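Local coordinates for Sso-CP2 metallo-carboxypetidase (Sulfolobus solfataricus, PDB 4MMO), which is a zinc-dependent hydrolase of the M20 peptidase family that probably acts as a carboxypeptidase, trimming residues from the C-terminal end of peptides, at residues V60-T65 with N126-L131; L39-N44 with V54-N59; V188-T193 with P301-A306. All coordinates share one frame; numbering follows the deposited sequence.

Contact 1. Residues V60-T65 with N126-L131; sequences VNAKKT and NVNVKL
Asn128 reaches into the loop from Val60 to Lys64, just before strand 65-71, and uses both ends of its amide there, a compact example of one polar side chain holding a connecting loop. CG stands anti to the carbonyl carbon (chi1 -56°), which carries the amide off its own strand and in among the backbone groups of the loop. OD1 accepts two N-H groups: Val60 N at 2.9 Å comes in well out along the carbonyl direction, while Ala62 N at 3.2 Å arrives much more from the flank, and both donors lie tilted from the carbonyl plane. ND2 faces the other way along the loop, giving a weak, bent bond to Ala62 O at 2.8 Å and a long, also weak one to Thr65 OG1 at 3.4 Å. The two bonds to OD1, with the weaker ones from ND2, probably favour this setting of the amide.

The loop joins strand 53-58 to strand 65-71 within the mixed sheet of the zinc-binding domain, and strand 128-134 lies between the two, parallel to 65-71. Asn128 N bonds to Lys64 O at 2.9 Å as part of that parallel pairing, with Thr65 and Asn128 in register.

Apolar groups pack along the rest of the contact. The Val60 side chain runs antiparallel to that of Asn128, CG2 lying alongside OD1; Ala62 CB abuts Asn126 O at 3.3 Å, and Val127 CG2 presses on Lys64 O. Further along, Thr65 CG2, anti to the backbone N, rests against the extended chain of Lys130, 4.0 Å from its CE, while Lys130 NZ continues to the carbonyls of Lys154 and Lys156.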
ATOM      1  N   VAL A  60       1.983   6.450 -53.399  1.00 47.63           N
ATOM      2  CA  VAL A  60       2.798   6.399 -54.611  1.00 53.90           C
ATOM      3  C   VAL A  60       2.194   5.431 -55.628  1.00 48.45           C
ATOM      4  O   VAL A  60       2.898   4.894 -56.480  1.00 53.41           O
ATOM      5  CB  VAL A  60       4.247   5.973 -54.298  1.00 47.57           C
ATOM      6  CG1 VAL A  60       4.942   7.036 -53.464  1.00 36.59           C
ATOM      7  CG2 VAL A  60       4.274   4.624 -53.584  1.00 48.81           C
ATOM      8  N   ASN A  61       0.886   5.212 -55.528  1.00 47.05           N
ATOM      9  CA  ASN A  61       0.164   4.340 -56.452  1.00 51.47           C
ATOM     10  C   ASN A  61       0.720   2.918 -56.514  1.00 57.30           C
ATOM     11  O   ASN A  61       0.613   2.248 -57.541  1.00 70.06           O
ATOM     12  CB  ASN A  61       0.143   4.957 -57.853  1.00 59.33           C
ATOM     13  CG  ASN A  61      -0.607   6.273 -57.893  1.00 82.19           C
ATOM     14  OD1 ASN A  61      -0.015   7.337 -58.076  1.00 73.42           O
ATOM     15  ND2 ASN A  61      -1.923   6.205 -57.720  1.00 89.79           N
ATOM     16  N   ALA A  62       1.309   2.460 -55.414  1.00 51.27           N
ATOM     17  CA  ALA A  62       1.828   1.099 -55.344  1.00 38.29           C
ATOM     18  C   ALA A  62       0.703   0.127 -55.017  1.00 42.74           C
ATOM     19  O   ALA A  62      -0.349   0.525 -54.511  1.00 45.00           O
ATOM     20  CB  ALA A  62       2.931   1.002 -54.304  1.00 36.88           C
ATOM     21  N   LYS A  63       0.933  -1.150 -55.306  1.00 40.59           N
ATOM     22  CA  LYS A  63      -0.068  -2.185 -55.084  1.00 44.60           C
ATOM     23  C   LYS A  63      -0.211  -2.535 -53.604  1.00 47.28           C
ATOM     24  O   LYS A  63      -1.279  -2.960 -53.162  1.00 49.85           O
ATOM     25  CB  LYS A  63       0.288  -3.440 -55.885  1.00 48.52           C
ATOM     26  CG  LYS A  63       0.190  -3.253 -57.390  1.00 49.46           C
ATOM     27  CD  LYS A  63       0.544  -4.532 -58.140  1.00 52.38           C
ATOM     28  CE  LYS A  63       0.344  -4.369 -59.641  1.00 38.61           C
ATOM     29  NZ  LYS A  63       1.358  -3.464 -60.250  1.00 43.07           N
ATOM     30  N   LYS A  64       0.871  -2.361 -52.849  1.00 32.99           N
ATOM     31  CA  LYS A  64       0.878  -2.681 -51.422  1.00 41.89           C
ATOM     32  C   LYS A  64       0.780  -1.428 -50.559  1.00 37.28           C
ATOM     33  O   LYS A  64       1.343  -0.384 -50.896  1.00 39.41           O
ATOM     34  CB  LYS A  64       2.146  -3.450 -51.057  1.00 39.15           C
ATOM     35  CG  LYS A  64       2.143  -4.899 -51.512  1.00 45.85           C
ATOM     36  CD  LYS A  64       3.471  -5.555 -51.202  1.00 52.16           C
ATOM     37  CE  LYS A  64       3.452  -7.044 -51.486  1.00 50.15           C
ATOM     38  NZ  LYS A  64       4.710  -7.695 -51.032  1.00 38.64           N
ATOM     39  N   THR A  65       0.069  -1.551 -49.439  1.00 38.82           N
ATOM     40  CA  THR A  65      -0.091  -0.453 -48.490  1.00 27.68           C
ATOM     41  C   THR A  65       0.342  -0.894 -47.099  1.00 35.89           C
ATOM     42  O   THR A  65      -0.144  -1.900 -46.576  1.00 38.37           O
ATOM     43  CB  THR A  65      -1.550   0.030 -48.431  1.00 35.92           C
ATOM     44  OG1 THR A  65      -1.953   0.493 -49.723  1.00 43.63           O
ATOM     45  CG2 THR A  65      -1.711   1.163 -47.417  1.00 44.30           C
ATOM     46  N   ASN A 126       8.187   2.232 -53.068  1.00 39.83           N
ATOM     47  CA  ASN A 126       7.287   1.410 -53.868  1.00 42.34           C
ATOM     48  C   ASN A 126       6.245   0.707 -53.011  1.00 42.07           C
ATOM     49  O   ASN A 126       5.801  -0.403 -53.315  1.00 41.13           O
ATOM     50  CB  ASN A 126       8.092   0.398 -54.684  1.00 35.60           C
ATOM     51  CG  ASN A 126       8.984   1.065 -55.708  1.00 37.54           C
ATOM     52  OD1 ASN A 126       8.507   1.578 -56.718  1.00 52.64           O
ATOM     53  ND2 ASN A 126      10.285   1.065 -55.452  1.00 44.21           N
ATOM     54  N   VAL A 127       5.867   1.376 -51.928  1.00 37.18           N
ATOM     55  CA  VAL A 127       4.789   0.921 -51.066  1.00 34.62           C
ATOM     56  C   VAL A 127       4.089   2.149 -50.501  1.00 43.22           C
ATOM     57  O   VAL A 127       4.738   3.092 -50.053  1.00 34.46           O
ATOM     58  CB  VAL A 127       5.321   0.019 -49.922  1.00 37.10           C
ATOM     59  CG1 VAL A 127       6.450   0.699 -49.172  1.00 35.36           C
ATOM     60  CG2 VAL A 127       4.201  -0.385 -48.971  1.00 42.80           C
ATOM     61  N   ASN A 128       2.764   2.151 -50.558  1.00 29.76           N
ATOM     62  CA  ASN A 128       1.995   3.223 -49.956  1.00 37.72           C
ATOM     63  C   ASN A 128       2.132   3.127 -48.447  1.00 46.66           C
ATOM     64  O   ASN A 128       2.083   2.031 -47.884  1.00 39.60           O
ATOM     65  CB  ASN A 128       0.529   3.121 -50.360  1.00 41.45           C
ATOM     66  CG  ASN A 128       0.343   3.103 -51.858  1.00 45.97           C
ATOM     67  OD1 ASN A 128       0.974   3.871 -52.582  1.00 43.50           O
ATOM     68  ND2 ASN A 128      -0.528   2.221 -52.334  1.00 40.35           N
ATOM     69  N   VAL A 129       2.313   4.273 -47.797  1.00 33.93           N
ATOM     70  CA  VAL A 129       2.516   4.312 -46.356  1.00 35.42           C
ATOM     71  C   VAL A 129       1.464   5.178 -45.682  1.00 36.65           C
ATOM     72  O   VAL A 129       1.246   6.331 -46.062  1.00 40.85           O
ATOM     73  CB  VAL A 129       3.923   4.833 -46.007  1.00 42.22           C
ATOM     74  CG1 VAL A 129       4.092   5.000 -44.497  1.00 35.09           C
ATOM     75  CG2 VAL A 129       4.968   3.882 -46.548  1.00 32.23           C
ATOM     76  N   LYS A 130       0.811   4.599 -44.683  1.00 34.85           N
ATOM     77  CA  LYS A 130      -0.108   5.327 -43.822  1.00 30.39           C
ATOM     78  C   LYS A 130       0.499   5.389 -42.433  1.00 40.83           C
ATOM     79  O   LYS A 130       0.932   4.366 -41.894  1.00 36.58           O
ATOM     80  CB  LYS A 130      -1.461   4.627 -43.782  1.00 36.37           C
ATOM     81  CG  LYS A 130      -2.162   4.601 -45.122  1.00 28.58           C
ATOM     82  CD  LYS A 130      -3.484   3.870 -45.042  1.00 30.94           C
ATOM     83  CE  LYS A 130      -4.276   4.034 -46.327  1.00 37.23           C
ATOM     84  NZ  LYS A 130      -5.573   3.311 -46.265  1.00 46.54           N
ATOM     85  N   LEU A 131       0.545   6.594 -41.870  1.00 35.60           N
ATOM     86  CA  LEU A 131       1.151   6.826 -40.564  1.00 35.41           C
ATOM     87  C   LEU A 131       0.080   7.077 -39.514  1.00 33.44           C
ATOM     88  O   LEU A 131      -0.848   7.852 -39.739  1.00 41.29           O
ATOM     89  CB  LEU A 131       2.082   8.036 -40.617  1.00 36.38           C
ATOM     90  CG  LEU A 131       3.232   8.013 -41.623  1.00 45.56           C
ATOM     91  CD1 LEU A 131       3.982   9.335 -41.548  1.00 35.44           C
ATOM     92  CD2 LEU A 131       4.172   6.840 -41.372  1.00 26.17           C
TER

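Contact 2. Residues L39-N44 with V54-N59; sequences LGVKAN and VYAEIN
Leu39 and Ile58 meet methyl to methyl, CD1 of Leu39 lying 3.7 Å from CD1 of Ile58, with the two side chains crossing at about a right angle. This is the close-packed side of the contact. Ile58 CG1 stands anti to the carbonyl carbon (chi1 -57°) and presents its outer branch to Leu39, while Val41 CG2 approaches the same CG1 at 4.2 Å, again across rather than alongside. Ala43 and Ala56 continue the apolar surface, their CB atoms 4.0 Å apart, and both alanines touch Val35 of helix 24-39. Leu39, at the end of that helix, packs between Ile58 and Leu131 of the sheet and Leu113 and Ile116 of helix 102-121.

The backbones are less evenly joined. Near Asn44 the pairing is firm: Asn44 N donates to Tyr55 O at 2.8 Å, and Tyr55 N returns a bond to Asn44 O at 2.9 Å, both nearly straight. The amide ND2 of Asn44 lies only at the edge of the Tyr55 ring, near its plane, and makes a light contact. Towards Lys42 the chains spread apart. Lys42 O and Glu57 N, 4.4 Å from each other, are bridged by one water that donates to the carbonyl at 2.6 Å and accepts from the amide, in place of direct pairing. Here the flank is polar and more open: Lys42 is exposed, and the Glu57 carboxylate is directed out of the contact.

The contact belongs to the antiparallel beta hairpin of strands 43-46 and 53-58, whose first strand forms, within this chain, an edge of the mixed sheet in the zinc-binding domain.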
ATOM      1  N   LEU A  39       8.138  14.949 -45.439  1.00 50.89           N
ATOM      2  CA  LEU A  39       7.609  14.089 -46.498  1.00 49.88           C
ATOM      3  C   LEU A  39       6.882  14.864 -47.595  1.00 51.43           C
ATOM      4  O   LEU A  39       6.664  14.340 -48.685  1.00 46.11           O
ATOM      5  CB  LEU A  39       6.668  13.038 -45.905  1.00 48.34           C
ATOM      6  CG  LEU A  39       7.217  12.239 -44.721  1.00 42.62           C
ATOM      7  CD1 LEU A  39       6.261  11.111 -44.369  1.00 41.29           C
ATOM      8  CD2 LEU A  39       8.618  11.695 -44.992  1.00 36.18           C
ATOM      9  N   GLY A  40       6.499  16.103 -47.309  1.00 59.17           N
ATOM     10  CA  GLY A  40       5.842  16.939 -48.299  1.00 48.67           C
ATOM     11  C   GLY A  40       4.417  16.517 -48.615  1.00 45.66           C
ATOM     12  O   GLY A  40       3.898  16.820 -49.689  1.00 51.74           O
ATOM     13  N   VAL A  41       3.787  15.812 -47.681  1.00 43.01           N
ATOM     14  CA  VAL A  41       2.382  15.434 -47.800  1.00 43.25           C
ATOM     15  C   VAL A  41       1.581  16.161 -46.731  1.00 54.99           C
ATOM     16  O   VAL A  41       2.150  16.817 -45.863  1.00 52.01           O
ATOM     17  CB  VAL A  41       2.178  13.911 -47.620  1.00 51.10           C
ATOM     18  CG1 VAL A  41       2.887  13.147 -48.720  1.00 37.59           C
ATOM     19  CG2 VAL A  41       2.669  13.451 -46.246  1.00 45.56           C
ATOM     20  N   LYS A  42       0.261  16.032 -46.792  1.00 52.39           N
ATOM     21  CA  LYS A  42      -0.615  16.612 -45.783  1.00 55.50           C
ATOM     22  C   LYS A  42      -0.736  15.681 -44.575  1.00 59.42           C
ATOM     23  O   LYS A  42      -0.998  14.486 -44.724  1.00 53.71           O
ATOM     24  CB  LYS A  42      -1.994  16.889 -46.389  1.00 69.94           C
ATOM     25  CG  LYS A  42      -3.035  17.398 -45.402  1.00 87.81           C
ATOM     26  CD  LYS A  42      -4.213  18.037 -46.127  1.00 98.94           C
ATOM     27  CE  LYS A  42      -5.548  17.579 -45.564  1.00 98.57           C
ATOM     28  NZ  LYS A  42      -5.829  16.151 -45.882  1.00102.09           N
ATOM     29  N   ALA A  43      -0.525  16.236 -43.383  1.00 52.14           N
ATOM     30  CA  ALA A  43      -0.704  15.499 -42.135  1.00 43.88           C
ATOM     31  C   ALA A  43      -1.840  16.129 -41.334  1.00 53.44           C
ATOM     32  O   ALA A  43      -2.034  17.346 -41.377  1.00 49.54           O
ATOM     33  CB  ALA A  43       0.579  15.507 -41.328  1.00 41.16           C
ATOM     34  N   ASN A  44      -2.573  15.299 -40.595  1.00 39.67           N
ATOM     35  CA  ASN A  44      -3.762  15.751 -39.878  1.00 44.02           C
ATOM     36  C   ASN A  44      -3.737  15.412 -38.394  1.00 57.64           C
ATOM     37  O   ASN A  44      -3.442  14.280 -38.012  1.00 50.68           O
ATOM     38  CB  ASN A  44      -5.012  15.134 -40.508  1.00 54.62           C
ATOM     39  CG  ASN A  44      -5.107  15.403 -41.996  1.00 83.43           C
ATOM     40  OD1 ASN A  44      -5.498  16.492 -42.414  1.00 82.69           O
ATOM     41  ND2 ASN A  44      -4.753  14.407 -42.805  1.00 86.65           N
ATOM     42  N   VAL A  54      -2.004  11.838 -34.789  1.00 39.23           N
ATOM     43  CA  VAL A  54      -1.436  12.375 -36.020  1.00 39.50           C
ATOM     44  C   VAL A  54      -1.535  11.324 -37.116  1.00 48.73           C
ATOM     45  O   VAL A  54      -1.063  10.199 -36.952  1.00 40.98           O
ATOM     46  CB  VAL A  54       0.037  12.771 -35.856  1.00 42.70           C
ATOM     47  CG1 VAL A  54       0.541  13.452 -37.125  1.00 39.07           C
ATOM     48  CG2 VAL A  54       0.217  13.683 -34.656  1.00 46.05           C
ATOM     49  N   TYR A  55      -2.149  11.703 -38.231  1.00 40.10           N
ATOM     50  CA  TYR A  55      -2.332  10.806 -39.357  1.00 37.07           C
ATOM     51  C   TYR A  55      -1.797  11.430 -40.637  1.00 38.44           C
ATOM     52  O   TYR A  55      -1.884  12.641 -40.830  1.00 43.18           O
ATOM     53  CB  TYR A  55      -3.809  10.452 -39.534  1.00 37.04           C
ATOM     54  CG  TYR A  55      -4.069   9.590 -40.745  1.00 46.65           C
ATOM     55  CD1 TYR A  55      -3.839   8.221 -40.707  1.00 50.11           C
ATOM     56  CD2 TYR A  55      -4.532  10.143 -41.931  1.00 40.09           C
ATOM     57  CE1 TYR A  55      -4.071   7.426 -41.810  1.00 39.26           C
ATOM     58  CE2 TYR A  55      -4.766   9.355 -43.044  1.00 39.54           C
ATOM     59  CZ  TYR A  55      -4.531   7.996 -42.978  1.00 45.40           C
ATOM     60  OH  TYR A  55      -4.759   7.198 -44.079  1.00 48.64           O
ATOM     61  N   ALA A  56      -1.242  10.591 -41.508  1.00 38.15           N
ATOM     62  CA  ALA A  56      -0.781  11.035 -42.818  1.00 27.71           C
ATOM     63  C   ALA A  56      -0.708   9.854 -43.768  1.00 50.43           C
ATOM     64  O   ALA A  56      -0.458   8.720 -43.351  1.00 47.16           O
ATOM     65  CB  ALA A  56       0.577  11.712 -42.708  1.00 34.72           C
ATOM     66  N   GLU A  57      -0.935  10.129 -45.046  1.00 53.48           N
ATOM     67  CA  GLU A  57      -0.835   9.114 -46.079  1.00 54.78           C
ATOM     68  C   GLU A  57       0.193   9.543 -47.111  1.00 53.55           C
ATOM     69  O   GLU A  57       0.170  10.676 -47.589  1.00 42.20           O
ATOM     70  CB  GLU A  57      -2.191   8.889 -46.749  1.00 49.66           C
ATOM     71  CG  GLU A  57      -2.160   7.828 -47.840  1.00 65.45           C
ATOM     72  CD  GLU A  57      -3.538   7.494 -48.372  1.00 74.87           C
ATOM     73  OE1 GLU A  57      -4.497   8.223 -48.047  1.00 90.48           O
ATOM     74  OE2 GLU A  57      -3.661   6.500 -49.117  1.00 68.94           O
ATOM     75  N   ILE A  58       1.105   8.630 -47.425  1.00 43.66           N
ATOM     76  CA  ILE A  58       2.056   8.816 -48.509  1.00 44.82           C
ATOM     77  C   ILE A  58       1.694   7.820 -49.603  1.00 42.41           C
ATOM     78  O   ILE A  58       2.031   6.640 -49.512  1.00 38.93           O
ATOM     79  CB  ILE A  58       3.508   8.580 -48.048  1.00 40.78           C
ATOM     80  CG1 ILE A  58       3.854   9.498 -46.873  1.00 45.10           C
ATOM     81  CG2 ILE A  58       4.483   8.821 -49.192  1.00 39.24           C
ATOM     82  CD1 ILE A  58       3.590   8.887 -45.514  1.00 42.38           C
ATOM     83  N   ASN A  59       0.987   8.299 -50.621  1.00 52.07           N
ATOM     84  CA  ASN A  59       0.552   7.451 -51.722  1.00 40.27           C
ATOM     85  C   ASN A  59       1.458   7.583 -52.938  1.00 50.64           C
ATOM     86  O   ASN A  59       1.675   8.686 -53.440  1.00 44.50           O
ATOM     87  CB  ASN A  59      -0.882   7.788 -52.122  1.00 46.01           C
ATOM     88  CG  ASN A  59      -1.410   6.868 -53.205  1.00 64.51           C
ATOM     89  OD1 ASN A  59      -1.775   5.722 -52.938  1.00 58.51           O
ATOM     90  ND2 ASN A  59      -1.449   7.362 -54.436  1.00 82.96           N
TER
HETATM   91  O   HOH W   1      -2.281  12.639 -46.016  1.00 47.07           O

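Contact 3. Residues V188-T193 with P301-A306; sequences VLDYGT and PHRAFA
An antiparallel strand pair in the dimerisation domain of the M20 fold brings Val188-Asp190 beside Arg303-Ala306, the two short axes 4.7 Å apart. Leu189 and Ala304 form the hydrogen-bonded pair, with Leu189 N to Ala304 O at 2.8 Å and a return bond from Ala304 N. Beyond the strand end, Tyr191 N extends the pairing to His302 O.

On one face of this pair Asp190 divides its carboxylate between two basic side chains. A chi1 of -159°, with CG swung away from the backbone N, brings the carboxylate between His302 and Arg303. OD1 receives His302 ND1 at 3.0 Å; the bond lies in the imidazole plane but meets the oxygen from above the carboxylate plane. OD2 takes Arg303 NH1 at 2.6 Å, a salt bridge approached on the anti side, the carboxylate and guanidinium planes being 71° apart. Val188 CG1 lies over one face of that guanidinium, 3.5 Å from NH2, while Val188 CG2 packs against Phe305 CB. Thr193 O sits over one face of the His302 ring. Replacing Asp190 with an asparagine would probably cost the guanidinium its charged partner here and leave Arg303 freer to swing away from the strand.

On the other face, Leu189 and Ala304 pack against Leu211 of helix 207-218, and Ala304 also touches Cys289 of strand 283-290. Strand 337-348 continues the sheet beyond Val188, and at the loop end the second subunit closes in: its Phe261 packs on Tyr191 and His302, and its Lys262 bonds to Asp190 O.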
ATOM      1  N   VAL A 188     -12.036  -1.973  -4.455  1.00 47.66           N
ATOM      2  CA  VAL A 188     -12.155  -1.034  -3.350  1.00 43.89           C
ATOM      3  C   VAL A 188     -13.207  -1.499  -2.354  1.00 47.30           C
ATOM      4  O   VAL A 188     -14.306  -1.903  -2.736  1.00 46.85           O
ATOM      5  CB  VAL A 188     -12.524   0.379  -3.841  1.00 50.35           C
ATOM      6  CG1 VAL A 188     -12.565   1.357  -2.674  1.00 43.09           C
ATOM      7  CG2 VAL A 188     -11.532   0.857  -4.894  1.00 40.96           C
ATOM      8  N   LEU A 189     -12.849  -1.443  -1.075  1.00 38.88           N
ATOM      9  CA  LEU A 189     -13.786  -1.674   0.012  1.00 46.72           C
ATOM     10  C   LEU A 189     -13.853  -0.405   0.840  1.00 53.60           C
ATOM     11  O   LEU A 189     -12.828   0.216   1.116  1.00 47.80           O
ATOM     12  CB  LEU A 189     -13.332  -2.838   0.895  1.00 37.14           C
ATOM     13  CG  LEU A 189     -13.220  -4.216   0.248  1.00 46.66           C
ATOM     14  CD1 LEU A 189     -12.745  -5.229   1.278  1.00 44.26           C
ATOM     15  CD2 LEU A 189     -14.544  -4.644  -0.351  1.00 45.72           C
ATOM     16  N   ASP A 190     -15.064  -0.013   1.219  1.00 43.66           N
ATOM     17  CA  ASP A 190     -15.264   1.137   2.087  1.00 53.75           C
ATOM     18  C   ASP A 190     -16.390   0.802   3.055  1.00 49.45           C
ATOM     19  O   ASP A 190     -17.551   0.718   2.655  1.00 48.48           O
ATOM     20  CB  ASP A 190     -15.596   2.382   1.266  1.00 51.30           C
ATOM     21  CG  ASP A 190     -15.312   3.665   2.017  1.00 74.69           C
ATOM     22  OD1 ASP A 190     -15.497   3.678   3.251  1.00 80.22           O
ATOM     23  OD2 ASP A 190     -14.894   4.655   1.380  1.00 76.47           O
ATOM     24  N   TYR A 191     -16.038   0.596   4.322  1.00 41.63           N
ATOM     25  CA  TYR A 191     -16.974   0.054   5.307  1.00 49.41           C
ATOM     26  C   TYR A 191     -17.562   1.113   6.235  1.00 53.40           C
ATOM     27  O   TYR A 191     -18.506   0.835   6.972  1.00 52.40           O
ATOM     28  CB  TYR A 191     -16.284  -1.016   6.158  1.00 46.80           C
ATOM     29  CG  TYR A 191     -16.083  -2.356   5.481  1.00 50.51           C
ATOM     30  CD1 TYR A 191     -16.542  -2.594   4.192  1.00 46.64           C
ATOM     31  CD2 TYR A 191     -15.438  -3.391   6.146  1.00 48.97           C
ATOM     32  CE1 TYR A 191     -16.358  -3.824   3.582  1.00 40.94           C
ATOM     33  CE2 TYR A 191     -15.253  -4.621   5.548  1.00 46.58           C
ATOM     34  CZ  TYR A 191     -15.714  -4.834   4.266  1.00 46.53           C
ATOM     35  OH  TYR A 191     -15.530  -6.062   3.669  1.00 41.50           O
ATOM     36  N   GLY A 192     -16.998   2.313   6.217  1.00 50.13           N
ATOM     37  CA  GLY A 192     -17.479   3.378   7.075  1.00 50.98           C
ATOM     38  C   GLY A 192     -16.968   4.733   6.636  1.00 62.17           C
ATOM     39  O   GLY A 192     -16.275   4.846   5.625  1.00 50.26           O
ATOM     40  N   THR A 193     -17.306   5.761   7.407  1.00 55.68           N
ATOM     41  CA  THR A 193     -16.956   7.131   7.057  1.00 57.28           C
ATOM     42  C   THR A 193     -15.578   7.520   7.577  1.00 57.27           C
ATOM     43  O   THR A 193     -14.939   8.423   7.033  1.00 59.08           O
ATOM     44  CB  THR A 193     -17.990   8.124   7.615  1.00 67.99           C
ATOM     45  OG1 THR A 193     -18.138   7.924   9.027  1.00 76.10           O
ATOM     46  CG2 THR A 193     -19.337   7.934   6.934  1.00 64.15           C
ATOM     47  N   PRO A 301      -9.032   0.483   9.852  1.00 33.98           N
ATOM     48  CA  PRO A 301      -9.279   1.402   8.735  1.00 40.16           C
ATOM     49  C   PRO A 301     -10.658   1.165   8.144  1.00 32.96           C
ATOM     50  O   PRO A 301     -11.193   0.067   8.293  1.00 39.18           O
ATOM     51  CB  PRO A 301      -8.185   1.032   7.722  1.00 45.40           C
ATOM     52  CG  PRO A 301      -7.195   0.193   8.493  1.00 43.53           C
ATOM     53  CD  PRO A 301      -8.023  -0.531   9.497  1.00 33.77           C
ATOM     54  N   HIS A 302     -11.234   2.174   7.499  1.00 41.27           N
ATOM     55  CA  HIS A 302     -12.573   2.031   6.934  1.00 48.00           C
ATOM     56  C   HIS A 302     -12.503   1.705   5.447  1.00 39.90           C
ATOM     57  O   HIS A 302     -13.492   1.279   4.851  1.00 44.66           O
ATOM     58  CB  HIS A 302     -13.405   3.297   7.179  1.00 46.88           C
ATOM     59  CG  HIS A 302     -12.947   4.489   6.402  1.00 49.05           C
ATOM     60  ND1 HIS A 302     -13.387   4.759   5.124  1.00 72.41           N
ATOM     61  CD2 HIS A 302     -12.092   5.489   6.724  1.00 49.15           C
ATOM     62  CE1 HIS A 302     -12.822   5.871   4.690  1.00 74.08           C
ATOM     63  NE2 HIS A 302     -12.031   6.334   5.642  1.00 66.34           N
ATOM     64  N   ARG A 303     -11.321   1.882   4.865  1.00 49.81           N
ATOM     65  CA  ARG A 303     -11.140   1.737   3.428  1.00 42.31           C
ATOM     66  C   ARG A 303      -9.901   0.904   3.095  1.00 48.76           C
ATOM     67  O   ARG A 303      -8.870   1.011   3.759  1.00 42.57           O
ATOM     68  CB  ARG A 303     -11.023   3.126   2.797  1.00 44.58           C
ATOM     69  CG  ARG A 303     -11.262   3.177   1.301  1.00 65.65           C
ATOM     70  CD  ARG A 303     -11.369   4.622   0.832  1.00 85.40           C
ATOM     71  NE  ARG A 303     -11.347   4.740  -0.624  1.00100.66           N
ATOM     72  CZ  ARG A 303     -12.422   4.763  -1.408  1.00104.69           C
ATOM     73  NH1 ARG A 303     -13.644   4.674  -0.895  1.00 98.55           N
ATOM     74  NH2 ARG A 303     -12.273   4.876  -2.721  1.00106.13           N
ATOM     75  N   ALA A 304     -10.019   0.077   2.061  1.00 44.79           N
ATOM     76  CA  ALA A 304      -8.900  -0.696   1.535  1.00 42.29           C
ATOM     77  C   ALA A 304      -9.077  -0.852   0.032  1.00 44.44           C
ATOM     78  O   ALA A 304     -10.185  -1.101  -0.438  1.00 41.22           O
ATOM     79  CB  ALA A 304      -8.842  -2.067   2.188  1.00 43.08           C
ATOM     80  N   PHE A 305      -7.994  -0.698  -0.722  1.00 38.05           N
ATOM     81  CA  PHE A 305      -8.050  -0.952  -2.157  1.00 58.44           C
ATOM     82  C   PHE A 305      -6.804  -1.650  -2.686  1.00 57.92           C
ATOM     83  O   PHE A 305      -5.719  -1.556  -2.104  1.00 44.03           O
ATOM     84  CB  PHE A 305      -8.321   0.340  -2.940  1.00 69.29           C
ATOM     85  CG  PHE A 305      -7.266   1.392  -2.772  1.00 56.94           C
ATOM     86  CD1 PHE A 305      -7.310   2.271  -1.703  1.00 78.31           C
ATOM     87  CD2 PHE A 305      -6.240   1.516  -3.693  1.00 66.25           C
ATOM     88  CE1 PHE A 305      -6.343   3.247  -1.549  1.00 90.89           C
ATOM     89  CE2 PHE A 305      -5.270   2.489  -3.545  1.00 78.51           C
ATOM     90  CZ  PHE A 305      -5.322   3.357  -2.472  1.00 89.10           C
ATOM     91  N   ALA A 306      -6.987  -2.362  -3.793  1.00 40.91           N
ATOM     92  CA  ALA A 306      -5.913  -3.089  -4.444  1.00 34.84           C
ATOM     93  C   ALA A 306      -6.016  -2.905  -5.955  1.00 39.71           C
ATOM     94  O   ALA A 306      -7.109  -2.704  -6.485  1.00 40.25           O
ATOM     95  CB  ALA A 306      -5.992  -4.563  -4.086  1.00 30.57           C
TER

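Contacts 1 and 2 are two neighbouring pieces of one sheet, their centres 12 Å apart. Antiparallel pairing of strand 53-58 (contact 2) with strand 128-134 (contact 1) joins them: Ile58 N lies 2.7 Å from Val129 O, and Leu131 N 2.8 Å from Ala56 O, both probable hydrogen bonds. Contact 2 comes nearer the metal site, the side chain of Val54 being about 10 Å from that of the zinc ligand His71, whereas contact 1 lies away from it. Contact 3 belongs to the other domain, on the opposite side of the chain's centre, with its centre 55 Å from that of contact 1 and 50 Å from that of contact 2; there the second subunit is close by.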